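Enoyl-CoA hydratase (Mycobacterium thermoresistibile, PDB 3T3W) probably catalyses the addition of water to the double bond of 2-enoyl-CoA thioesters, as crotonase-family enzymes do in lipid metabolism. Local coordinates at residues Pro119-Val124 with Gly215-Met220; Ile33-Pro38 with Asp50-Ala55; Pro173-Glu178 with Thr182-Thr187; His167-Gly172 with Gln234-Gln239. One frame throughout, in Å; residues are numbered along the deposited sequence. Where two conformers were deposited one is given.

Interaction 1 (Pro119-Val124 with Gly215-Met220); sequences PSIAAV and GEIAKM
Ile-217 of helix 206-217 packs on Pro-119 and Ile-121, which lie at the start of strand 120-124. The two segments meet through apolar side chains alone, and each of the three residues points its CB toward the opposite segment. From CB the isoleucine forks. CG1 lies beside the backbone N (chi1 -64°), which leaves the methyl CG2 anti to N and directed at the proline ring: it lies 3.9 Å from Pro-119 CG and 4.0 Å from Pro-119 CB, so it rests against one bond of the ring and leaves the ring nitrogen aside. The two side chains run past each other in opposite directions. The CG1 branch, with chi2 at 173°, carries CD1 out at full stretch. Its tip meets the tip of Ile-121, CD1 to CD1 at 4.3 Å, a looser touch than that on the proline. Ile-217 also opens a type I beta turn to Met-220, closed by Met-220 N to Ile-217 O at 3.0 Å. Strand 120-124 is an inner strand of the main sheet, bonded to strands 67-72 and 141-145. Helix 206-217 lies along Ile-121 through Thr-210, Leu-213 and Ala-214; Val-67 touches both isoleucines, and Leu-225 of helix 222-239 and Phe-181 of a neighbouring subunit close over Pro-119 and Ile-217.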
# COMPACT_ATOMS: atom_id res chain seq x y z
N PRO F 119 -3.85 -2.86 26.68
CA PRO F 119 -3.30 -1.52 26.66
C PRO F 119 -2.00 -1.42 27.42
O PRO F 119 -1.87 -2.07 28.47
CB PRO F 119 -4.37 -0.68 27.35
CG PRO F 119 -5.64 -1.42 27.04
CD PRO F 119 -5.23 -2.88 27.16
N SER F 120 -1.06 -0.64 26.90
CA SER F 120 0.22 -0.38 27.56
C SER F 120 0.54 1.09 27.57
O SER F 120 0.23 1.84 26.62
CB SER F 120 1.35 -1.15 26.91
OG SER F 120 1.47 -0.79 25.52
N ILE F 121 1.18 1.51 28.64
CA ILE F 121 1.51 2.91 28.84
C ILE F 121 2.96 3.01 29.27
O ILE F 121 3.37 2.34 30.23
CB ILE F 121 0.64 3.53 29.97
CG1 ILE F 121 -0.86 3.31 29.72
CG2 ILE F 121 0.97 5.01 30.11
CD1 ILE F 121 -1.80 3.64 30.91
N ALA F 122 3.77 3.81 28.56
CA ALA F 122 5.13 4.13 29.01
C ALA F 122 5.15 5.45 29.79
O ALA F 122 4.54 6.43 29.35
CB ALA F 122 6.09 4.23 27.81
N ALA F 123 5.87 5.46 30.91
CA ALA F 123 6.16 6.65 31.72
C ALA F 123 7.61 7.01 31.51
O ALA F 123 8.51 6.25 31.91
CB ALA F 123 5.91 6.34 33.20
N VAL F 124 7.85 8.14 30.84
CA VAL F 124 9.20 8.50 30.42
C VAL F 124 9.69 9.75 31.14
O VAL F 124 9.15 10.82 30.99
CB VAL F 124 9.31 8.69 28.89
CG1 VAL F 124 10.75 9.08 28.49
CG2 VAL F 124 8.84 7.44 28.16
N GLY F 215 -5.40 2.79 35.83
CA GLY F 215 -6.58 2.40 36.61
C GLY F 215 -7.90 2.69 35.94
O GLY F 215 -8.81 1.88 36.01
N GLU F 216 -7.99 3.84 35.29
CA GLU F 216 -9.18 4.21 34.58
C GLU F 216 -9.41 3.24 33.42
O GLU F 216 -10.53 2.75 33.24
CB GLU F 216 -9.06 5.67 34.14
CG GLU F 216 -9.95 6.12 33.02
CD GLU F 216 -9.52 7.47 32.52
OE1 GLU F 216 -8.50 7.96 33.03
OE2 GLU F 216 -10.21 8.05 31.64
N ILE F 217 -8.36 2.93 32.68
CA ILE F 217 -8.46 2.02 31.55
C ILE F 217 -8.77 0.59 31.99
O ILE F 217 -9.52 -0.13 31.30
CB ILE F 217 -7.18 2.08 30.70
CG1 ILE F 217 -7.07 3.48 30.11
CG2 ILE F 217 -7.23 0.98 29.63
CD1 ILE F 217 -5.77 3.78 29.36
N ALA F 218 -8.24 0.19 33.13
CA ALA F 218 -8.40 -1.19 33.64
C ALA F 218 -9.85 -1.48 34.10
O ALA F 218 -10.20 -2.63 34.31
CB ALA F 218 -7.44 -1.47 34.76
N LYS F 219 -10.69 -0.45 34.16
CA LYS F 219 -12.14 -0.65 34.38
C LYS F 219 -12.90 -1.17 33.15
O LYS F 219 -14.04 -1.65 33.28
CB LYS F 219 -12.76 0.66 34.88
CG LYS F 219 -12.15 1.08 36.21
CD LYS F 219 -13.06 1.90 37.10
CE LYS F 219 -12.86 3.40 36.98
NZ LYS F 219 -13.59 4.12 38.07
N MET F 220 -12.31 -1.06 31.96
CA MET F 220 -13.01 -1.37 30.72
C MET F 220 -12.97 -2.85 30.40
O MET F 220 -12.07 -3.56 30.84
CB MET F 220 -12.40 -0.60 29.54
CG MET F 220 -12.33 0.88 29.80
SD MET F 220 -14.01 1.58 29.78
CE MET F 220 -13.63 3.11 30.65

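Interaction 2 (Ile33-Pro38 with Asp50-Ala55); sequences ITLNRP and DELDAA. With EDO (1,2-ethanediol), chain B.
In the beta-alpha-beta unit made by strand 30-35, helix 46-61 and strand 67-72, Ile-33 and Leu-35 of the first strand pack against Leu-52 and Ala-55 of the helix. Ile-33 does most of the work. With CG1 beside the backbone N (chi1 -57°), CG2 stands anti to it and enters the angle between two helix residues one turn apart, 3.6 Å from Leu-52 CD1 and 3.9 Å from Ala-55 CB. Its other branch ends in CD1, which touches the carbonyl group of Ala-55, 3.9 Å from Ala-55 C. The side chains of Ile-33 and Leu-52 cross nearly at right angles. Strand and helix run almost antiparallel (167°), the axes of the two short segments coming within 9.6 Å, as expected where the helix leads the chain back to a parallel neighbour in the sheet of this crotonase-type fold. Leu-52 sends its CG anti to the backbone N, which brings both methyls over the strand; CD2 meets Leu-35 CD2 at 4.1 Å. Leu-70 of strand 67-72 and Leu-135 of helix 133-136 also touch Leu-52, while Ile-22 of strand 22-27 borders Ile-33 and Leu-35. Past the strand, the extended Arg-37 gives one hydrogen bond from NH2 to O1 of an ethanediol (2.7 Å), probably from the crystallisation liquor, at the guanidinium edge; NH1 forms a salt bridge with Asp-82.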
# COMPACT_ATOMS: atom_id res chain seq x y z
N ILE F 33 6.00 -2.86 34.98
CA ILE F 33 7.31 -3.36 34.59
C ILE F 33 8.28 -2.19 34.75
O ILE F 33 8.15 -1.16 34.07
CB ILE F 33 7.33 -3.82 33.11
CG1 ILE F 33 6.26 -4.90 32.85
CG2 ILE F 33 8.73 -4.29 32.70
CD1 ILE F 33 6.06 -5.32 31.39
N THR F 34 9.27 -2.35 35.63
CA THR F 34 10.23 -1.31 35.90
C THR F 34 11.64 -1.67 35.43
O THR F 34 12.18 -2.71 35.81
CB THR F 34 10.29 -1.00 37.41
OG1 THR F 34 9.03 -0.49 37.84
CG2 THR F 34 11.40 0.04 37.70
N LEU F 35 12.24 -0.80 34.61
CA LEU F 35 13.65 -0.86 34.26
C LEU F 35 14.45 -0.47 35.49
O LEU F 35 14.35 0.64 35.96
CB LEU F 35 13.98 0.07 33.11
CG LEU F 35 13.12 -0.03 31.84
CD1 LEU F 35 13.64 0.99 30.81
CD2 LEU F 35 13.11 -1.46 31.31
N ASN F 36 15.21 -1.42 36.03
CA ASN F 36 15.92 -1.21 37.29
C ASN F 36 17.43 -1.40 37.11
O ASN F 36 18.06 -2.21 37.79
CB ASN F 36 15.38 -2.15 38.37
CG ASN F 36 15.89 -1.79 39.75
OD1 ASN F 36 16.14 -0.63 40.03
ND2 ASN F 36 16.10 -2.81 40.60
N ARG F 37 17.99 -0.65 36.17
CA ARG F 37 19.43 -0.53 36.01
C ARG F 37 19.87 0.94 36.04
O ARG F 37 20.58 1.43 35.13
CB ARG F 37 19.87 -1.22 34.70
CG ARG F 37 21.32 -1.60 34.66
CD ARG F 37 21.75 -2.05 33.27
NE ARG F 37 23.18 -2.37 33.29
CZ ARG F 37 23.90 -2.59 32.20
NH1 ARG F 37 23.34 -2.50 31.02
NH2 ARG F 37 25.18 -2.89 32.29
N PRO F 38 19.51 1.67 37.11
CA PRO F 38 19.76 3.12 37.11
C PRO F 38 21.25 3.47 37.18
O PRO F 38 21.68 4.55 36.70
CB PRO F 38 19.07 3.57 38.38
CG PRO F 38 19.07 2.36 39.29
CD PRO F 38 18.78 1.25 38.32
N ASP F 50 16.21 -9.52 27.25
CA ASP F 50 15.58 -10.83 27.46
C ASP F 50 14.65 -10.83 28.68
O ASP F 50 13.54 -11.37 28.64
CB ASP F 50 16.61 -11.95 27.62
CG ASP F 50 17.42 -12.22 26.37
OD1 ASP F 50 17.06 -11.77 25.27
OD2 ASP F 50 18.48 -12.89 26.54
N GLU F 51 15.10 -10.19 29.76
CA GLU F 51 14.32 -10.14 30.98
C GLU F 51 13.06 -9.26 30.80
O GLU F 51 11.96 -9.57 31.29
CB GLU F 51 15.23 -9.64 32.11
CG GLU F 51 14.67 -9.79 33.47
CD GLU F 51 15.59 -9.36 34.62
OE1 GLU F 51 16.79 -9.09 34.39
OE2 GLU F 51 15.07 -9.27 35.76
N LEU F 52 13.24 -8.17 30.06
CA LEU F 52 12.13 -7.26 29.77
C LEU F 52 11.10 -7.97 28.89
O LEU F 52 9.88 -7.89 29.12
CB LEU F 52 12.66 -6.01 29.04
CG LEU F 52 11.65 -4.94 28.58
CD1 LEU F 52 10.74 -4.51 29.76
CD2 LEU F 52 12.31 -3.69 27.97
N ASP F 53 11.59 -8.70 27.88
CA ASP F 53 10.68 -9.49 27.03
C ASP F 53 9.87 -10.52 27.84
O ASP F 53 8.64 -10.70 27.64
CB ASP F 53 11.45 -10.20 25.92
CG ASP F 53 10.52 -10.86 24.93
OD1 ASP F 53 9.61 -10.22 24.36
OD2 ASP F 53 10.70 -12.07 24.75
N ALA F 54 10.53 -11.17 28.79
CA ALA F 54 9.86 -12.13 29.64
C ALA F 54 8.75 -11.49 30.48
O ALA F 54 7.71 -12.09 30.70
CB ALA F 54 10.88 -12.87 30.55
N ALA F 55 9.01 -10.26 30.96
CA ALA F 55 8.06 -9.49 31.76
C ALA F 55 6.82 -9.13 30.90
O ALA F 55 5.67 -9.25 31.35
CB ALA F 55 8.73 -8.21 32.30
C1 EDO B . 27.05 -5.31 33.79
O1 EDO B . 27.08 -3.89 33.97
C2 EDO B . 26.45 -6.00 35.01
O2 EDO B . 25.15 -5.47 35.34

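Interaction 3 (Pro173-Glu178 with Thr182-Thr187); sequences PRKAKE and TGRAMT. With EDO (1,2-ethanediol), chain V.
An ST turn at the C-terminal end of helix 173-182 is tied back to the helix by Glu-178, which holds Thr-182 through its backbone and Arg-184 through its carboxylate. Glu-178 O takes two hydrogen bonds from Thr-182: the helical one from N (3.1 Å) and one from OG1 (2.8 Å), which come from opposite faces of the carbonyl plane. OG1 can do this because chi1 of 60° sets it between the backbone N and the carbonyl carbon. Thr-182 OG1 in turn accepts Arg-184 N at 3.1 Å, the bond of the ST turn, spanning Gly-183, whose phi is positive just where the helix ends. Arg-184 then doubles back and grips Glu-178 OE2 side-on, NE at 2.9 Å and NH1 at 3.0 Å. The oxygen sits in the guanidinium plane, yet both nitrogens meet it from the same face, well above the carboxylate plane; the two planes are 60° apart. A further bond from NH2 to Ala-185 O (3.0 Å) helps fix the rotation of the arginine. Lys-175 NZ comes within 4.3 Å of Arg-184 NH1, but both charges converge on Glu-190, and the aliphatic part of the lysine lies against Met-186, CD to SD at 4.0 Å. Glu-178 OE2 also pairs with Arg-199 of a neighbouring subunit; Arg-174 and Lys-177 form salt bridges to Glu-170 and Asp-140 of that same subunit. The arrangement is that of a helix C-terminus closed by a threonine ST turn, set at a subunit interface of a crotonase-fold oligomer.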
# COMPACT_ATOMS: atom_id res chain seq x y z
N PRO F 173 7.65 13.23 8.86
CA PRO F 173 8.93 13.06 8.16
C PRO F 173 9.90 14.23 8.33
O PRO F 173 11.11 13.99 8.44
CB PRO F 173 8.51 12.91 6.69
CG PRO F 173 7.11 13.50 6.62
CD PRO F 173 6.51 13.15 7.93
N ARG F 174 9.39 15.46 8.36
CA ARG F 174 10.30 16.61 8.42
C ARG F 174 10.99 16.66 9.78
O ARG F 174 12.21 16.94 9.85
CB ARG F 174 9.56 17.90 8.10
CG ARG F 174 9.22 17.99 6.61
CD ARG F 174 8.66 19.32 6.20
NE ARG F 174 8.26 19.28 4.78
CZ ARG F 174 9.10 19.36 3.76
NH1 ARG F 174 10.38 19.55 3.98
NH2 ARG F 174 8.67 19.28 2.52
N LYS F 175 10.24 16.44 10.86
CA LYS F 175 10.85 16.44 12.21
C LYS F 175 11.79 15.23 12.37
O LYS F 175 12.88 15.36 12.92
CB LYS F 175 9.80 16.47 13.32
CG LYS F 175 10.45 16.84 14.67
CD LYS F 175 9.49 17.35 15.75
CE LYS F 175 8.71 18.58 15.42
NZ LYS F 175 9.30 19.89 15.81
N ALA F 176 11.38 14.09 11.83
CA ALA F 176 12.20 12.89 11.86
C ALA F 176 13.57 13.15 11.22
O ALA F 176 14.63 12.79 11.81
CB ALA F 176 11.48 11.67 11.22
N LYS F 177 13.56 13.75 10.03
CA LYS F 177 14.81 14.00 9.30
C LYS F 177 15.61 15.01 10.11
O LYS F 177 16.80 14.87 10.24
CB LYS F 177 14.55 14.51 7.89
CG LYS F 177 14.07 13.40 6.96
CD LYS F 177 13.79 13.98 5.57
CE LYS F 177 12.97 13.15 4.68
NZ LYS F 177 12.64 13.86 3.37
N GLU F 178 14.94 16.05 10.60
CA GLU F 178 15.69 17.11 11.35
C GLU F 178 16.47 16.49 12.51
O GLU F 178 17.67 16.79 12.69
CB GLU F 178 14.77 18.18 11.86
CG GLU F 178 15.44 19.31 12.63
CD GLU F 178 14.46 20.31 13.22
OE1 GLU F 178 13.27 20.33 12.81
OE2 GLU F 178 14.90 21.07 14.15
N THR F 182 20.63 16.01 12.70
CA THR F 182 21.35 16.86 13.65
C THR F 182 21.76 16.13 14.91
O THR F 182 22.70 16.58 15.60
CB THR F 182 20.55 18.09 14.10
OG1 THR F 182 19.34 17.64 14.74
CG2 THR F 182 20.25 19.03 12.94
N GLY F 183 21.05 15.06 15.25
CA GLY F 183 21.22 14.40 16.54
C GLY F 183 20.70 15.20 17.74
O GLY F 183 21.00 14.86 18.88
N ARG F 184 19.90 16.25 17.50
CA ARG F 184 19.42 17.06 18.60
C ARG F 184 18.36 16.38 19.44
O ARG F 184 17.67 15.43 18.99
CB ARG F 184 18.91 18.43 18.12
CG ARG F 184 17.56 18.44 17.46
CD ARG F 184 17.11 19.88 17.35
NE ARG F 184 15.82 20.04 16.71
CZ ARG F 184 14.64 19.97 17.32
NH1 ARG F 184 13.52 20.21 16.64
NH2 ARG F 184 14.57 19.66 18.57
N ALA F 185 18.17 16.92 20.64
CA ALA F 185 17.12 16.41 21.53
C ALA F 185 15.85 17.23 21.34
O ALA F 185 15.93 18.38 20.91
CB ALA F 185 17.60 16.49 22.98
N MET F 186 14.71 16.62 21.61
CA MET F 186 13.40 17.25 21.69
C MET F 186 12.86 17.20 23.12
O MET F 186 12.94 16.17 23.80
CB MET F 186 12.42 16.48 20.80
CG MET F 186 12.86 16.45 19.33
SD MET F 186 11.78 15.36 18.36
CE MET F 186 12.35 13.79 18.90
N THR F 187 12.33 18.31 23.58
CA THR F 187 11.64 18.33 24.87
C THR F 187 10.31 17.58 24.80
O THR F 187 9.76 17.31 23.73
CB THR F 187 11.33 19.75 25.32
OG1 THR F 187 10.39 20.33 24.40
CG2 THR F 187 12.60 20.59 25.47
C1 EDO V . 10.06 16.24 3.54
O1 EDO V . 11.04 15.76 4.42
C2 EDO V . 9.25 15.08 3.02
O2 EDO V . 10.07 14.35 2.16

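Interaction 4 (His167-Gly172 with Gln234-Gln239); sequences HTWELG and QTLDVQ
The indole of Trp-169 meets helix 222-239 with the rim of its six-membered ring, where Gln-239 comes up to it. Gln-239 OE1 lies at the edge, near the ring plane, 3.5 Å from Trp-169 CZ3, and the amide is turned only 12° from the ring, so the two flat groups are nearly coplanar. The backbone oxygen of the same residue is also in plane at the edge, Gln-239 O to Trp-169 CH2 at 3.8 Å. Both carbonyl oxygens thus face the ring's C-H rim, a polar edge contact and no stack. Gln-239 CB fills in between, 4.0 Å from Trp-169 CZ3. Leu-236, one turn earlier, approaches from out of the ring plane, its CD2 4.2 Å from Trp-169 CE3. Trp-169 CG lies anti to its own carbonyl carbon (chi1 -61°), and chi2 of 92° stands the ring across the side-chain bond, with its benzo part projecting from helix 167-171. Gln-239 is extended beyond CG and runs past the tryptophan in the opposite direction. Phe-241 packs edge-to-face with the indole, and Ala-244 of helix 241-263 touches it too. Trp-169 also touches Gln-239 of one neighbouring subunit, and Gln-239 touches Trp-169 of another, so the Trp-169 and Gln-239 pair is made both within and between chains. This is packing of the short helix 167-171 against the end of helix 222-239 in a crotonase-type subunit, consistent with the trimer interface for which such helices are known in this family.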
# COMPACT_ATOMS: atom_id res chain seq x y z
N HIS F 167 10.23 6.78 13.86
CA HIS F 167 10.43 8.21 13.80
C HIS F 167 9.41 8.89 12.90
O HIS F 167 8.79 9.91 13.28
CB HIS F 167 11.84 8.59 13.29
CG HIS F 167 12.97 7.83 13.93
ND1 HIS F 167 13.10 6.47 13.83
CD2 HIS F 167 14.09 8.29 14.63
CE1 HIS F 167 14.23 6.09 14.46
NE2 HIS F 167 14.85 7.21 14.93
N THR F 168 9.29 8.43 11.67
CA THR F 168 8.41 9.06 10.70
C THR F 168 6.95 9.03 11.13
O THR F 168 6.22 9.99 10.91
CB THR F 168 8.58 8.43 9.31
OG1 THR F 168 9.93 8.63 8.89
CG2 THR F 168 7.66 9.08 8.22
N TRP F 169 6.53 7.89 11.68
CA TRP F 169 5.16 7.68 12.15
C TRP F 169 4.84 8.54 13.34
O TRP F 169 3.71 9.06 13.47
CB TRP F 169 5.01 6.22 12.54
CG TRP F 169 5.24 5.27 11.38
CD1 TRP F 169 6.43 4.69 11.02
CD2 TRP F 169 4.27 4.86 10.38
NE1 TRP F 169 6.27 3.93 9.90
CE2 TRP F 169 4.99 4.01 9.44
CE3 TRP F 169 2.91 5.11 10.17
CZ2 TRP F 169 4.35 3.41 8.38
CZ3 TRP F 169 2.27 4.48 9.09
CH2 TRP F 169 2.98 3.66 8.20
N GLU F 170 5.82 8.72 14.21
CA GLU F 170 5.63 9.38 15.51
C GLU F 170 5.79 10.91 15.45
O GLU F 170 5.09 11.65 16.16
CB GLU F 170 6.62 8.80 16.51
CG GLU F 170 6.38 7.34 16.82
CD GLU F 170 5.24 7.05 17.78
OE1 GLU F 170 4.70 8.00 18.40
OE2 GLU F 170 4.96 5.84 17.95
N LEU F 171 6.71 11.35 14.61
CA LEU F 171 7.14 12.75 14.53
C LEU F 171 6.72 13.47 13.25
O LEU F 171 6.76 14.72 13.21
CB LEU F 171 8.66 12.81 14.69
CG LEU F 171 9.28 12.17 15.92
CD1 LEU F 171 10.81 12.10 15.80
CD2 LEU F 171 8.86 12.91 17.19
N GLY F 172 6.34 12.72 12.23
CA GLY F 172 6.22 13.22 10.87
C GLY F 172 7.61 13.21 10.20
O GLY F 172 8.65 13.24 10.89
N GLN F 234 -4.11 -2.07 13.31
CA GLN F 234 -4.39 -2.63 11.99
C GLN F 234 -4.53 -1.50 10.94
O GLN F 234 -4.06 -1.66 9.82
CB GLN F 234 -5.65 -3.53 12.01
CG GLN F 234 -6.11 -3.98 10.66
CD GLN F 234 -5.10 -4.89 9.93
OE1 GLN F 234 -4.05 -5.24 10.46
NE2 GLN F 234 -5.43 -5.25 8.70
N THR F 235 -5.14 -0.37 11.31
CA THR F 235 -5.13 0.80 10.43
C THR F 235 -3.66 1.18 10.07
O THR F 235 -3.35 1.36 8.91
CB THR F 235 -5.87 2.00 11.03
OG1 THR F 235 -7.27 1.68 11.11
CG2 THR F 235 -5.71 3.25 10.15
N LEU F 236 -2.78 1.23 11.07
CA LEU F 236 -1.35 1.51 10.84
C LEU F 236 -0.68 0.47 9.96
O LEU F 236 0.06 0.81 9.01
CB LEU F 236 -0.60 1.63 12.17
CG LEU F 236 -0.92 2.85 13.03
CD1 LEU F 236 -0.29 2.78 14.42
CD2 LEU F 236 -0.54 4.15 12.35
N ASP F 237 -1.00 -0.80 10.16
CA ASP F 237 -0.42 -1.82 9.29
C ASP F 237 -0.96 -1.78 7.83
O ASP F 237 -0.17 -1.98 6.89
CB ASP F 237 -0.60 -3.20 9.95
CG ASP F 237 0.35 -3.39 11.12
OD1 ASP F 237 1.52 -2.92 11.02
OD2 ASP F 237 -0.03 -4.07 12.13
N VAL F 238 -2.25 -1.47 7.65
CA VAL F 238 -2.78 -1.18 6.31
C VAL F 238 -2.08 0.01 5.65
O VAL F 238 -1.78 -0.02 4.45
CB VAL F 238 -4.31 -1.04 6.31
CG1 VAL F 238 -4.82 -0.56 4.96
CG2 VAL F 238 -4.92 -2.41 6.72
N GLN F 239 -1.84 1.05 6.45
CA GLN F 239 -1.04 2.21 6.03
C GLN F 239 0.40 1.86 5.67
O GLN F 239 1.06 2.68 5.04
CB GLN F 239 -1.00 3.30 7.09
CG GLN F 239 -2.33 4.01 7.32
CD GLN F 239 -2.25 5.03 8.47
OE1 GLN F 239 -1.20 5.16 9.16
NE2 GLN F 239 -3.31 5.81 8.64

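Overall arrangement
From the N terminus, interaction 2 closes first, a short loop from strand 30-35 to helix 46-61 that is complete before the others open. Interaction 1 then opens at strand 120-124 and closes only at the end of helix 206-217. Within that span lies interaction 3, the short link from helix 173-182 to the residues after it, which is also nested inside the loop of interaction 4. Interactions 1 and 4 cross, since 167-172 precedes 215-220 and 234-239 follows it. Interactions 1 and 2 place helices on the same main sheet, their nearest atoms about 7 Å apart. Interactions 3 and 4 touch through Ala-176 and His-167, joining the helical region that meets neighbouring subunits.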